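Local coordinates for protein tRNA (cytosine(72)-C(5))-methyltransferase (Pyrococcus horikoshii, PDB 5ZVE) that methylates the C5 position of cytosine 72 in several tRNAs, using S-adenosyl-L-methionine as the methyl donor, at residues Ala22-Lys27 with Tyr365-Leu370; Lys28-Val33 with Lys284-Arg289; Gly183-Val188 with Gln372-Ala377; Thr277-Arg282 with Thr322-Tyr327. All blocks are in the same frame, centred on the assembly; numbering follows the deposited sequence.

Four contacts illustrate how an RNA methyltransferase is assembled from the inside outward. Interactions 3 and 4 lie at the probable catalytic centre, their centres about 10 Å apart and joined by backbone bonds from G373 N to G280 O (2.8 Å) and from F375 N to T322 O (3.0 Å). Interaction 4 carries C323, the predicted nucleophile, whose side chain lies about 7 Å from bound S-adenosyl-L-homocysteine; in interaction 3 the side chain of S186 lies about 6 Å from the bound S-adenosyl-L-homocysteine. Interactions 1 and 2 share helix 19-29 of the N-terminal region and press it against the catalytic domain. R282 ties the two layers together: R282 NE lies 3.0 Å from E31 O, while R282 NH1 packs 3.5 Å from P366 CB.

Interaction 1. Residues Ala22-Lys27 with Tyr365-Leu370; sequences ANKIMK and YPHKHL
Helix 19-29, from the ferredoxin-like N-terminal region, meets the one-turn helix 366-369 of the methyltransferase domain, with I25 and H367 at the centre. I25 puts CG1 3.3 Å from H367 CE1, an oblique approach to the imidazole. The terminal CD1 reaches on to Y365 CD1 at 3.9 Å, while the other branch, CG2, lies 4.2 Å from P366 CG. One I25 side chain thus spans three successive residues at the start of the short helix. K24 crosses H367 at about a right angle, with K24 CB 3.8 Å from H367 CD2, before its extended chain leads away. H367 holds CG between its backbone N and carbonyl carbon (chi1 65°), which stands the ring up against helix 19-29 and brings NE2 to a hydrogen bond with E21. ND1 is buried beside I25 CG1 and has no polar partner. With H367 cut back to an alanine, E21 is likely to lose this partner and a gap to open beside I25 CG1. Y365, the N-cap residue, donates its N-H to H369 ND1 (2.9 Å), closing the turn upon itself. Here, then, the N-terminal ferredoxin-like region is packed, through helix 19-29, on the Rossmann-like methyltransferase domain.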
loop_
_atom_site.group_PDB
_atom_site.type_symbol
_atom_site.label_atom_id
_atom_site.label_comp_id
_atom_site.label_asym_id
_atom_site.label_seq_id
_atom_site.Cartn_x
_atom_site.Cartn_y
_atom_site.Cartn_z
ATOM N N ALA A 22 -4.302 -20.259 -5.150
ATOM C CA ALA A 22 -5.358 -19.254 -5.223
ATOM C C ALA A 22 -6.114 -19.153 -3.903
ATOM O O ALA A 22 -6.454 -18.058 -3.455
ATOM C CB ALA A 22 -6.324 -19.571 -6.355
ATOM N N ASN A 23 -6.384 -20.299 -3.288
ATOM C CA ASN A 23 -7.111 -20.321 -2.023
ATOM C C ASN A 23 -6.272 -19.755 -0.882
ATOM O O ASN A 23 -6.794 -19.067 -0.001
ATOM C CB ASN A 23 -7.572 -21.744 -1.687
ATOM C CG ASN A 23 -8.832 -22.146 -2.444
ATOM O OD1 ASN A 23 -9.678 -21.308 -2.759
ATOM N ND2 ASN A 23 -8.959 -23.433 -2.738
ATOM N N LYS A 24 -4.972 -20.041 -0.906
ATOM C CA LYS A 24 -4.045 -19.522 0.102
ATOM C C LYS A 24 -3.879 -18.013 -0.015
ATOM O O LYS A 24 -3.736 -17.319 0.986
ATOM C CB LYS A 24 -2.676 -20.193 -0.016
ATOM C CG LYS A 24 -2.633 -21.634 0.454
ATOM C CD LYS A 24 -1.358 -22.322 -0.012
ATOM C CE LYS A 24 -1.320 -23.773 0.438
ATOM N NZ LYS A 24 -0.110 -24.478 -0.064
ATOM N N ILE A 25 -3.884 -17.514 -1.246
ATOM C CA ILE A 25 -3.718 -16.088 -1.497
ATOM C C ILE A 25 -4.956 -15.318 -1.035
ATOM O O ILE A 25 -4.851 -14.315 -0.327
ATOM C CB ILE A 25 -3.456 -15.808 -2.987
ATOM C CG1 ILE A 25 -2.014 -16.165 -3.348
ATOM C CG2 ILE A 25 -3.753 -14.352 -3.327
ATOM C CD1 ILE A 25 -1.821 -16.540 -4.806
ATOM N N MET A 26 -6.129 -15.804 -1.419
ATOM C CA MET A 26 -7.374 -15.146 -1.041
ATOM C C MET A 26 -7.588 -15.175 0.469
ATOM O O MET A 26 -8.042 -14.195 1.051
ATOM C CB MET A 26 -8.556 -15.789 -1.761
ATOM C CG MET A 26 -8.710 -15.325 -3.194
ATOM S SD MET A 26 -10.160 -16.010 -4.013
ATOM C CE MET A 26 -9.715 -17.739 -4.137
ATOM N N LYS A 27 -7.248 -16.294 1.099
ATOM C CA LYS A 27 -7.360 -16.409 2.549
ATOM C C LYS A 27 -6.516 -15.357 3.259
ATOM O O LYS A 27 -6.978 -14.699 4.190
ATOM C CB LYS A 27 -6.949 -17.803 3.023
ATOM C CG LYS A 27 -7.073 -17.984 4.533
ATOM C CD LYS A 27 -6.554 -19.337 4.989
ATOM C CE LYS A 27 -6.254 -19.338 6.486
ATOM N NZ LYS A 27 -5.576 -20.596 6.921
ATOM N N TYR A 365 3.774 -12.242 -2.788
ATOM C CA TYR A 365 2.514 -12.890 -2.455
ATOM C C TYR A 365 2.281 -12.814 -0.956
ATOM O O TYR A 365 3.231 -12.927 -0.181
ATOM C CB TYR A 365 2.517 -14.346 -2.910
ATOM C CG TYR A 365 2.580 -14.530 -4.407
ATOM C CD1 TYR A 365 1.433 -14.437 -5.183
ATOM C CD2 TYR A 365 3.785 -14.806 -5.043
ATOM C CE1 TYR A 365 1.482 -14.612 -6.556
ATOM C CE2 TYR A 365 3.845 -14.983 -6.417
ATOM C CZ TYR A 365 2.689 -14.884 -7.165
ATOM O OH TYR A 365 2.729 -15.059 -8.529
ATOM N N PRO A 366 1.016 -12.629 -0.537
ATOM C CA PRO A 366 0.715 -12.508 0.895
ATOM C C PRO A 366 1.036 -13.769 1.702
ATOM O O PRO A 366 1.494 -13.663 2.840
ATOM C CB PRO A 366 -0.794 -12.215 0.916
ATOM C CG PRO A 366 -1.309 -12.735 -0.382
ATOM C CD PRO A 366 -0.192 -12.524 -1.371
ATOM N N HIS A 367 0.801 -14.943 1.126
ATOM C CA HIS A 367 1.012 -16.191 1.852
ATOM C C HIS A 367 2.478 -16.607 1.867
ATOM O O HIS A 367 2.904 -17.352 2.741
ATOM C CB HIS A 367 0.145 -17.308 1.259
ATOM C CG HIS A 367 0.508 -17.688 -0.143
ATOM N ND1 HIS A 367 0.545 -16.779 -1.179
ATOM C CD2 HIS A 367 0.833 -18.887 -0.684
ATOM C CE1 HIS A 367 0.892 -17.399 -2.294
ATOM N NE2 HIS A 367 1.069 -18.678 -2.022
ATOM N N LYS A 368 3.253 -16.133 0.898
ATOM C CA LYS A 368 4.675 -16.469 0.847
ATOM C C LYS A 368 5.571 -15.446 1.547
ATOM O O LYS A 368 6.545 -15.819 2.192
ATOM C CB LYS A 368 5.134 -16.637 -0.606
ATOM C CG LYS A 368 4.499 -17.809 -1.338
ATOM C CD LYS A 368 5.080 -17.961 -2.739
ATOM C CE LYS A 368 4.587 -19.236 -3.412
ATOM N NZ LYS A 368 5.040 -19.330 -4.829
ATOM N N HIS A 369 5.257 -14.161 1.419
ATOM C CA HIS A 369 6.180 -13.130 1.884
ATOM C C HIS A 369 5.616 -12.230 2.975
ATOM O O HIS A 369 6.305 -11.318 3.438
ATOM C CB HIS A 369 6.635 -12.273 0.704
ATOM C CG HIS A 369 7.027 -13.072 -0.494
ATOM N ND1 HIS A 369 6.332 -13.024 -1.686
ATOM C CD2 HIS A 369 8.038 -13.954 -0.689
ATOM C CE1 HIS A 369 6.900 -13.834 -2.560
ATOM N NE2 HIS A 369 7.939 -14.411 -1.979
ATOM N N LEU A 370 4.367 -12.477 3.368
ATOM C CA LEU A 370 3.756 -11.783 4.499
ATOM C C LEU A 370 3.509 -10.311 4.165
ATOM O O LEU A 370 3.393 -9.463 5.054
ATOM C CB LEU A 370 4.638 -11.922 5.747
ATOM C CG LEU A 370 4.516 -13.178 6.613
ATOM C CD1 LEU A 370 4.367 -14.451 5.792
ATOM C CD2 LEU A 370 5.729 -13.278 7.540
#

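Interaction 2. Residues Lys28-Val33 with Lys284-Arg289; sequences KLREPV and KLWEER
The carbonyl oxygen of L285 is gripped twice by one arginine: R30 NE donates to it at 2.8 Å (N-H...O angle 146°), and R30 NH2 adds a weak bond at 3.1 Å. This fork joins segment 28-33, which follows on from the N-terminal helix, to the loop 284-289 that leads into helix 291-310 of the Rossmann-like methyltransferase domain. The R30 chain, bent at chi2 (107°), carries its CD past K284 O at 3.4 Å and delivers the guanidinium to L285. Beyond the carbonyl the same group reaches W286 in a cation-pi contact: R30 NH2 stands over one face of the indole, 3.6 Å from W286 CZ2, with the two planes turned 59° apart. D129 holds W286 NE1 and K131 makes a further cation-pi contact with the indole, so the PUA region also meets here. Were R30 replaced by an alanine, L285 O would probably lose both side-chain donors, and W286 the arginine's share of its cation-pi contacts. Next to this grip the backbones join directly, K284 N donating to L29 O at 2.7 Å. The same oxygen lies 3.2 Å from K284 CB, so the lysine starts out close against the L29 backbone. Its chain then bends at chi2 and chi3 and folds back along its own loop, where K284 NZ forms a salt bridge with E287 OE2 at 3.1 Å.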
loop_
_atom_site.group_PDB
_atom_site.type_symbol
_atom_site.label_atom_id
_atom_site.label_comp_id
_atom_site.label_asym_id
_atom_site.label_seq_id
_atom_site.Cartn_x
_atom_site.Cartn_y
_atom_site.Cartn_z
ATOM N N LYS A 28 -5.268 -15.210 2.825
ATOM C CA LYS A 28 -4.356 -14.263 3.455
ATOM C C LYS A 28 -4.693 -12.820 3.095
ATOM O O LYS A 28 -4.503 -11.917 3.911
ATOM C CB LYS A 28 -2.910 -14.587 3.076
ATOM C CG LYS A 28 -2.383 -15.838 3.757
ATOM C CD LYS A 28 -2.906 -15.936 5.187
ATOM C CE LYS A 28 -2.323 -17.133 5.918
ATOM N NZ LYS A 28 -2.865 -17.244 7.303
ATOM N N LEU A 29 -5.205 -12.609 1.881
ATOM C CA LEU A 29 -5.602 -11.276 1.432
ATOM C C LEU A 29 -6.677 -10.670 2.332
ATOM O O LEU A 29 -6.778 -9.446 2.455
ATOM C CB LEU A 29 -6.114 -11.313 -0.013
ATOM C CG LEU A 29 -5.093 -11.249 -1.150
ATOM C CD1 LEU A 29 -5.802 -11.272 -2.504
ATOM C CD2 LEU A 29 -4.223 -10.012 -1.020
ATOM N N ARG A 30 -7.469 -11.523 2.970
ATOM C CA ARG A 30 -8.540 -11.037 3.834
ATOM C C ARG A 30 -7.999 -10.473 5.143
ATOM O O ARG A 30 -8.695 -9.748 5.846
ATOM C CB ARG A 30 -9.541 -12.156 4.136
ATOM C CG ARG A 30 -10.883 -11.659 4.672
ATOM C CD ARG A 30 -11.943 -11.790 3.619
ATOM N NE ARG A 30 -13.174 -11.057 3.919
ATOM C CZ ARG A 30 -14.223 -11.554 4.567
ATOM N NH1 ARG A 30 -14.222 -12.807 4.998
ATOM N NH2 ARG A 30 -15.287 -10.789 4.763
ATOM N N GLU A 31 -6.742 -10.784 5.446
ATOM C CA GLU A 31 -6.125 -10.387 6.709
ATOM C C GLU A 31 -5.114 -9.256 6.516
ATOM O O GLU A 31 -4.568 -9.085 5.423
ATOM C CB GLU A 31 -5.427 -11.586 7.359
ATOM C CG GLU A 31 -6.251 -12.864 7.424
ATOM C CD GLU A 31 -5.454 -14.031 7.987
ATOM O OE1 GLU A 31 -4.243 -13.858 8.242
ATOM O OE2 GLU A 31 -6.034 -15.122 8.169
ATOM N N PRO A 32 -4.864 -8.474 7.581
ATOM C CA PRO A 32 -3.808 -7.458 7.513
ATOM C C PRO A 32 -2.443 -8.114 7.356
ATOM O O PRO A 32 -2.302 -9.299 7.665
ATOM C CB PRO A 32 -3.920 -6.729 8.860
ATOM C CG PRO A 32 -5.271 -7.106 9.405
ATOM C CD PRO A 32 -5.550 -8.473 8.881
ATOM N N VAL A 33 -1.457 -7.361 6.884
ATOM C CA VAL A 33 -0.124 -7.919 6.711
ATOM C C VAL A 33 0.388 -8.399 8.063
ATOM O O VAL A 33 0.087 -7.800 9.102
ATOM C CB VAL A 33 0.858 -6.905 6.085
ATOM C CG1 VAL A 33 0.359 -6.475 4.704
ATOM C CG2 VAL A 33 1.061 -5.701 6.991
ATOM N N LYS A 284 -8.260 -7.186 2.731
ATOM C CA LYS A 284 -9.301 -7.165 1.718
ATOM C C LYS A 284 -10.591 -7.738 2.302
ATOM O O LYS A 284 -10.845 -8.940 2.209
ATOM C CB LYS A 284 -8.862 -7.953 0.483
ATOM C CG LYS A 284 -9.786 -7.821 -0.710
ATOM C CD LYS A 284 -9.794 -6.409 -1.269
ATOM C CE LYS A 284 -8.467 -6.082 -1.933
ATOM N NZ LYS A 284 -8.537 -4.814 -2.713
ATOM N N LEU A 285 -11.384 -6.875 2.933
ATOM C CA LEU A 285 -12.650 -7.283 3.534
ATOM C C LEU A 285 -13.624 -7.756 2.452
ATOM O O LEU A 285 -14.187 -8.845 2.552
ATOM C CB LEU A 285 -13.262 -6.139 4.349
ATOM C CG LEU A 285 -12.757 -5.943 5.787
ATOM C CD1 LEU A 285 -11.284 -5.564 5.832
ATOM C CD2 LEU A 285 -13.595 -4.910 6.524
ATOM N N TRP A 286 -13.825 -6.931 1.427
ATOM C CA TRP A 286 -14.646 -7.308 0.281
ATOM C C TRP A 286 -14.029 -6.763 -0.993
ATOM O O TRP A 286 -13.852 -5.554 -1.133
ATOM C CB TRP A 286 -16.083 -6.792 0.423
ATOM C CG TRP A 286 -16.736 -7.191 1.711
ATOM C CD1 TRP A 286 -16.856 -6.430 2.831
ATOM C CD2 TRP A 286 -17.345 -8.451 2.010
ATOM N NE1 TRP A 286 -17.510 -7.134 3.811
ATOM C CE2 TRP A 286 -17.817 -8.379 3.335
ATOM C CE3 TRP A 286 -17.538 -9.631 1.288
ATOM C CZ2 TRP A 286 -18.473 -9.445 3.954
ATOM C CZ3 TRP A 286 -18.187 -10.687 1.904
ATOM C CH2 TRP A 286 -18.649 -10.587 3.224
ATOM N N GLU A 287 -13.701 -7.656 -1.919
ATOM C CA GLU A 287 -13.118 -7.250 -3.192
ATOM C C GLU A 287 -14.220 -6.802 -4.144
ATOM O O GLU A 287 -15.109 -7.582 -4.473
ATOM C CB GLU A 287 -12.314 -8.393 -3.811
ATOM C CG GLU A 287 -11.663 -8.043 -5.144
ATOM C CD GLU A 287 -10.639 -6.928 -5.027
ATOM O OE1 GLU A 287 -10.945 -5.790 -5.438
ATOM O OE2 GLU A 287 -9.524 -7.194 -4.523
ATOM N N GLU A 288 -14.170 -5.545 -4.576
ATOM C CA GLU A 288 -15.206 -5.003 -5.455
ATOM C C GLU A 288 -14.819 -5.037 -6.931
ATOM O O GLU A 288 -15.686 -5.140 -7.803
ATOM C CB GLU A 288 -15.543 -3.565 -5.054
ATOM C CG GLU A 288 -15.975 -3.403 -3.602
ATOM C CD GLU A 288 -14.943 -2.659 -2.776
ATOM O OE1 GLU A 288 -13.763 -2.637 -3.188
ATOM O OE2 GLU A 288 -15.307 -2.099 -1.718
ATOM N N ARG A 289 -13.524 -4.954 -7.213
ATOM C CA ARG A 289 -13.063 -4.928 -8.596
ATOM C C ARG A 289 -13.000 -6.332 -9.171
ATOM O O ARG A 289 -12.735 -7.297 -8.455
ATOM C CB ARG A 289 -11.699 -4.238 -8.703
ATOM C CG ARG A 289 -11.808 -2.719 -8.734
ATOM C CD ARG A 289 -10.473 -2.057 -8.504
ATOM N NE ARG A 289 -10.607 -0.618 -8.291
ATOM C CZ ARG A 289 -9.613 0.172 -7.892
ATOM N NH1 ARG A 289 -8.411 -0.335 -7.653
ATOM N NH2 ARG A 289 -9.824 1.471 -7.722
#

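Interaction 3. Residues Gly183-Val188 with Gln372-Ala377; sequences GLPSMV and QGFFIA
P185 CB sits over one face of the F374 ring, 3.7 Å from its centroid and 27° off the normal, a CH-pi contact in which the proline meets the ring nearest its root, with P185 CB 3.4 Å from F374 CG. S186 N lies over that same face, higher above the plane, while I376 CG1 of the strand lies at the ring's edge, in its plane. At the far end of the ring S186 OG comes 3.6 Å from F374 CZ; its polar partner is K211, a residue that binds S-adenosyl-L-methionine. The F374 torsion (chi1 -147°) is well away from a staggered value, and it swings the ring across the first turn of helix 184-193. That helix starts after the N-cap residue G183 and packs beside strand 374-381, the last strand of the chain, antiparallel to 316-322 in the class I methyltransferase sheet; over the short segments the axes pass 9.0 Å apart at 9°. The F374 side chain is also about 4 Å, at nearest atoms, from that of C323, the predicted nucleophile, so the ring lies between the helix and the probable catalytic centre. Two residues on, I376 points to the helix as well, its CD1 3.6 Å from P185 O and 4.1 Å from V188 CG1, the V188 side chain crossing it at about a right angle.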
loop_
_atom_site.group_PDB
_atom_site.type_symbol
_atom_site.label_atom_id
_atom_site.label_comp_id
_atom_site.label_asym_id
_atom_site.label_seq_id
_atom_site.Cartn_x
_atom_site.Cartn_y
_atom_site.Cartn_z
ATOM N N GLY A 183 5.017 -0.382 2.707
ATOM C CA GLY A 183 5.219 -1.818 2.630
ATOM C C GLY A 183 6.612 -2.198 2.164
ATOM O O GLY A 183 7.291 -1.408 1.508
ATOM N N LEU A 184 7.039 -3.410 2.514
ATOM C CA LEU A 184 8.340 -3.925 2.094
ATOM C C LEU A 184 8.485 -3.912 0.559
ATOM O O LEU A 184 9.469 -3.379 0.050
ATOM C CB LEU A 184 8.571 -5.334 2.669
ATOM C CG LEU A 184 9.753 -6.193 2.204
ATOM C CD1 LEU A 184 11.045 -5.449 2.328
ATOM C CD2 LEU A 184 9.844 -7.482 3.000
ATOM N N PRO A 185 7.511 -4.481 -0.187
ATOM C CA PRO A 185 7.672 -4.424 -1.647
ATOM C C PRO A 185 7.824 -3.000 -2.202
ATOM O O PRO A 185 8.644 -2.786 -3.098
ATOM C CB PRO A 185 6.389 -5.077 -2.175
ATOM C CG PRO A 185 5.486 -5.228 -1.007
ATOM C CD PRO A 185 6.334 -5.280 0.198
ATOM N N SER A 186 7.076 -2.041 -1.662
ATOM C CA SER A 186 7.188 -0.659 -2.126
ATOM C C SER A 186 8.579 -0.077 -1.873
ATOM O O SER A 186 9.096 0.686 -2.692
ATOM C CB SER A 186 6.131 0.217 -1.458
ATOM O OG SER A 186 4.848 -0.042 -1.996
ATOM N N MET A 187 9.185 -0.445 -0.744
ATOM C CA MET A 187 10.532 0.005 -0.419
ATOM C C MET A 187 11.583 -0.617 -1.338
ATOM O O MET A 187 12.515 0.055 -1.775
ATOM C CB MET A 187 10.852 -0.317 1.032
ATOM C CG MET A 187 10.157 0.578 2.029
ATOM S SD MET A 187 10.875 0.372 3.668
ATOM C CE MET A 187 9.965 -1.050 4.266
ATOM N N VAL A 188 11.431 -1.905 -1.621
ATOM C CA VAL A 188 12.303 -2.593 -2.566
ATOM C C VAL A 188 12.271 -1.899 -3.929
ATOM O O VAL A 188 13.299 -1.766 -4.596
ATOM C CB VAL A 188 11.901 -4.079 -2.725
ATOM C CG1 VAL A 188 12.764 -4.758 -3.764
ATOM C CG2 VAL A 188 12.017 -4.807 -1.392
ATOM N N GLN A 372 1.685 -7.338 1.081
ATOM C CA GLN A 372 0.651 -7.167 0.074
ATOM C C GLN A 372 1.068 -7.864 -1.211
ATOM O O GLN A 372 2.259 -8.079 -1.450
ATOM C CB GLN A 372 0.381 -5.682 -0.172
ATOM C CG GLN A 372 -0.362 -5.031 0.987
ATOM C CD GLN A 372 -0.682 -3.569 0.758
ATOM O OE1 GLN A 372 -1.715 -3.074 1.214
ATOM N NE2 GLN A 372 0.208 -2.863 0.070
ATOM N N GLY A 373 0.088 -8.232 -2.030
ATOM C CA GLY A 373 0.370 -8.725 -3.363
ATOM C C GLY A 373 0.989 -7.588 -4.147
ATOM O O GLY A 373 0.529 -6.449 -4.063
ATOM N N PHE A 374 2.036 -7.878 -4.909
ATOM C CA PHE A 374 2.819 -6.810 -5.510
ATOM C C PHE A 374 3.586 -7.298 -6.722
ATOM O O PHE A 374 3.759 -8.501 -6.921
ATOM C CB PHE A 374 3.783 -6.228 -4.476
ATOM C CG PHE A 374 4.049 -4.759 -4.647
ATOM C CD1 PHE A 374 3.193 -3.820 -4.094
ATOM C CD2 PHE A 374 5.168 -4.319 -5.337
ATOM C CE1 PHE A 374 3.440 -2.470 -4.233
ATOM C CE2 PHE A 374 5.419 -2.970 -5.480
ATOM C CZ PHE A 374 4.554 -2.045 -4.930
ATOM N N PHE A 375 4.049 -6.355 -7.531
ATOM C CA PHE A 375 4.752 -6.687 -8.759
ATOM C C PHE A 375 5.779 -5.613 -9.085
ATOM O O PHE A 375 5.490 -4.423 -8.990
ATOM C CB PHE A 375 3.754 -6.849 -9.912
ATOM C CG PHE A 375 4.399 -7.163 -11.230
ATOM C CD1 PHE A 375 4.770 -8.462 -11.539
ATOM C CD2 PHE A 375 4.631 -6.162 -12.160
ATOM C CE1 PHE A 375 5.372 -8.756 -12.752
ATOM C CE2 PHE A 375 5.224 -6.448 -13.376
ATOM C CZ PHE A 375 5.595 -7.746 -13.673
ATOM N N ILE A 376 6.981 -6.036 -9.465
ATOM C CA ILE A 376 8.056 -5.106 -9.800
ATOM C C ILE A 376 8.794 -5.549 -11.059
ATOM O O ILE A 376 9.287 -6.675 -11.132
ATOM C CB ILE A 376 9.100 -4.975 -8.662
ATOM C CG1 ILE A 376 8.435 -4.706 -7.310
ATOM C CG2 ILE A 376 10.114 -3.886 -8.987
ATOM C CD1 ILE A 376 9.444 -4.612 -6.151
ATOM N N ALA A 377 8.866 -4.661 -12.044
ATOM C CA ALA A 377 9.655 -4.907 -13.244
ATOM C C ALA A 377 10.692 -3.807 -13.434
ATOM O O ALA A 377 10.382 -2.625 -13.293
ATOM C CB ALA A 377 8.748 -5.004 -14.470
#

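Interaction 4. Residues Thr277-Arg282 with Thr322-Tyr327; sequences TALGVR and TCTLSY
T324 lies side by side with L279, the two side chains pointing the same way, and T324 OG1 is 3.3 Å from L279 CG. That hydroxyl works in both directions: it accepts from L279 N at 3.2 Å (N-H...O angle 155°) and donates to T277 OG1 at 2.6 Å. E329 takes up T277 OG1 in turn, so a relay of bonds runs from the backbone of one loop to E329, just ahead of helix 331-339. The torsion that places OG1 trans to the T324 nitrogen (chi1 -160°) turns it into this relay. Both loops follow neighbouring parallel strands, 267-273 and 316-322, at the C-terminal ends of these strands of the Rossmann-like sheet, where the two cysteine-bearing motifs of RsmB/NOP methyltransferases lie; C276 of the first touches C323 of the second, the predicted nucleophile. The type I turn from A278 to V281 wraps round C323. G280 N donates to C323 O at 3.0 Å, and a CB on G280 would probably crowd that same oxygen. Carbon atoms flank the thiol: C323 SG is 3.6 Å from V281 CG1 and 3.9 Å from A278 CB. Farther along, L325 brings CD1 to within 3.8 Å of L279 O.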
loop_
_atom_site.group_PDB
_atom_site.type_symbol
_atom_site.label_atom_id
_atom_site.label_comp_id
_atom_site.label_asym_id
_atom_site.label_seq_id
_atom_site.Cartn_x
_atom_site.Cartn_y
_atom_site.Cartn_z
ATOM N N THR A 277 -5.714 -2.138 -10.322
ATOM C CA THR A 277 -6.912 -2.698 -9.703
ATOM C C THR A 277 -6.726 -2.960 -8.201
ATOM O O THR A 277 -7.698 -3.214 -7.485
ATOM C CB THR A 277 -7.332 -4.003 -10.414
ATOM O OG1 THR A 277 -6.197 -4.868 -10.542
ATOM C CG2 THR A 277 -7.865 -3.697 -11.809
ATOM N N ALA A 278 -5.475 -2.896 -7.741
ATOM C CA ALA A 278 -5.133 -3.030 -6.322
ATOM C C ALA A 278 -5.599 -4.354 -5.723
ATOM O O ALA A 278 -5.965 -4.418 -4.551
ATOM C CB ALA A 278 -5.706 -1.864 -5.525
ATOM N N LEU A 279 -5.565 -5.413 -6.525
ATOM C CA LEU A 279 -6.018 -6.727 -6.084
ATOM C C LEU A 279 -5.153 -7.294 -4.959
ATOM O O LEU A 279 -5.560 -8.224 -4.266
ATOM C CB LEU A 279 -6.043 -7.700 -7.270
ATOM C CG LEU A 279 -7.008 -7.336 -8.410
ATOM C CD1 LEU A 279 -6.841 -8.274 -9.598
ATOM C CD2 LEU A 279 -8.461 -7.335 -7.928
ATOM N N GLY A 280 -3.964 -6.730 -4.777
ATOM C CA GLY A 280 -3.025 -7.240 -3.794
ATOM C C GLY A 280 -3.061 -6.562 -2.435
ATOM O O GLY A 280 -2.372 -6.991 -1.512
ATOM N N VAL A 281 -3.860 -5.508 -2.298
ATOM C CA VAL A 281 -3.820 -4.714 -1.079
ATOM C C VAL A 281 -4.505 -5.435 0.076
ATOM O O VAL A 281 -5.450 -6.199 -0.113
ATOM C CB VAL A 281 -4.456 -3.316 -1.274
ATOM C CG1 VAL A 281 -3.819 -2.597 -2.451
ATOM C CG2 VAL A 281 -5.951 -3.417 -1.445
ATOM N N ARG A 282 -3.988 -5.206 1.275
ATOM C CA ARG A 282 -4.489 -5.863 2.472
ATOM C C ARG A 282 -4.796 -4.814 3.539
ATOM O O ARG A 282 -4.145 -3.772 3.586
ATOM C CB ARG A 282 -3.473 -6.892 2.978
ATOM C CG ARG A 282 -3.137 -7.965 1.949
ATOM C CD ARG A 282 -1.993 -8.847 2.415
ATOM N NE ARG A 282 -2.409 -9.746 3.482
ATOM C CZ ARG A 282 -1.579 -10.516 4.179
ATOM N NH1 ARG A 282 -0.278 -10.495 3.923
ATOM N NH2 ARG A 282 -2.051 -11.303 5.132
ATOM N N THR A 322 3.170 -2.419 -9.500
ATOM C CA THR A 322 1.759 -2.361 -9.137
ATOM C C THR A 322 1.521 -3.086 -7.820
ATOM O O THR A 322 2.325 -3.924 -7.410
ATOM C CB THR A 322 0.849 -3.001 -10.212
ATOM O OG1 THR A 322 0.964 -4.429 -10.138
ATOM C CG2 THR A 322 1.222 -2.536 -11.619
ATOM N N CYS A 323 0.415 -2.754 -7.162
ATOM C CA CYS A 323 -0.047 -3.517 -6.008
ATOM C C CYS A 323 -1.218 -4.403 -6.416
ATOM O O CYS A 323 -2.232 -4.468 -5.725
ATOM C CB CYS A 323 -0.443 -2.584 -4.856
ATOM S SG CYS A 323 -1.801 -1.435 -5.220
ATOM N N THR A 324 -1.068 -5.093 -7.541
ATOM C CA THR A 324 -2.118 -5.966 -8.038
ATOM C C THR A 324 -1.550 -7.314 -8.459
ATOM O O THR A 324 -0.355 -7.444 -8.712
ATOM C CB THR A 324 -2.870 -5.328 -9.222
ATOM O OG1 THR A 324 -4.142 -5.962 -9.379
ATOM C CG2 THR A 324 -2.072 -5.460 -10.512
ATOM N N LEU A 325 -2.412 -8.318 -8.519
ATOM C CA LEU A 325 -1.985 -9.676 -8.822
ATOM C C LEU A 325 -2.177 -10.086 -10.284
ATOM O O LEU A 325 -1.598 -11.078 -10.727
ATOM C CB LEU A 325 -2.747 -10.652 -7.930
ATOM C CG LEU A 325 -2.518 -10.476 -6.429
ATOM C CD1 LEU A 325 -3.629 -11.159 -5.651
ATOM C CD2 LEU A 325 -1.167 -11.048 -6.055
ATOM N N SER A 326 -2.979 -9.326 -11.028
ATOM C CA SER A 326 -3.406 -9.754 -12.363
ATOM C C SER A 326 -2.235 -9.949 -13.319
ATOM O O SER A 326 -1.198 -9.288 -13.204
ATOM C CB SER A 326 -4.393 -8.752 -12.966
ATOM O OG SER A 326 -3.723 -7.609 -13.461
ATOM N N TYR A 327 -2.396 -10.883 -14.248
ATOM C CA TYR A 327 -1.399 -11.095 -15.282
ATOM C C TYR A 327 -1.350 -9.903 -16.230
ATOM O O TYR A 327 -0.270 -9.389 -16.534
ATOM C CB TYR A 327 -1.685 -12.379 -16.070
ATOM C CG TYR A 327 -0.602 -12.698 -17.073
ATOM C CD1 TYR A 327 0.500 -13.458 -16.714
ATOM C CD2 TYR A 327 -0.672 -12.219 -18.376
ATOM C CE1 TYR A 327 1.499 -13.742 -17.629
ATOM C CE2 TYR A 327 0.316 -12.496 -19.293
ATOM C CZ TYR A 327 1.400 -13.256 -18.915
ATOM O OH TYR A 327 2.388 -13.532 -19.832
#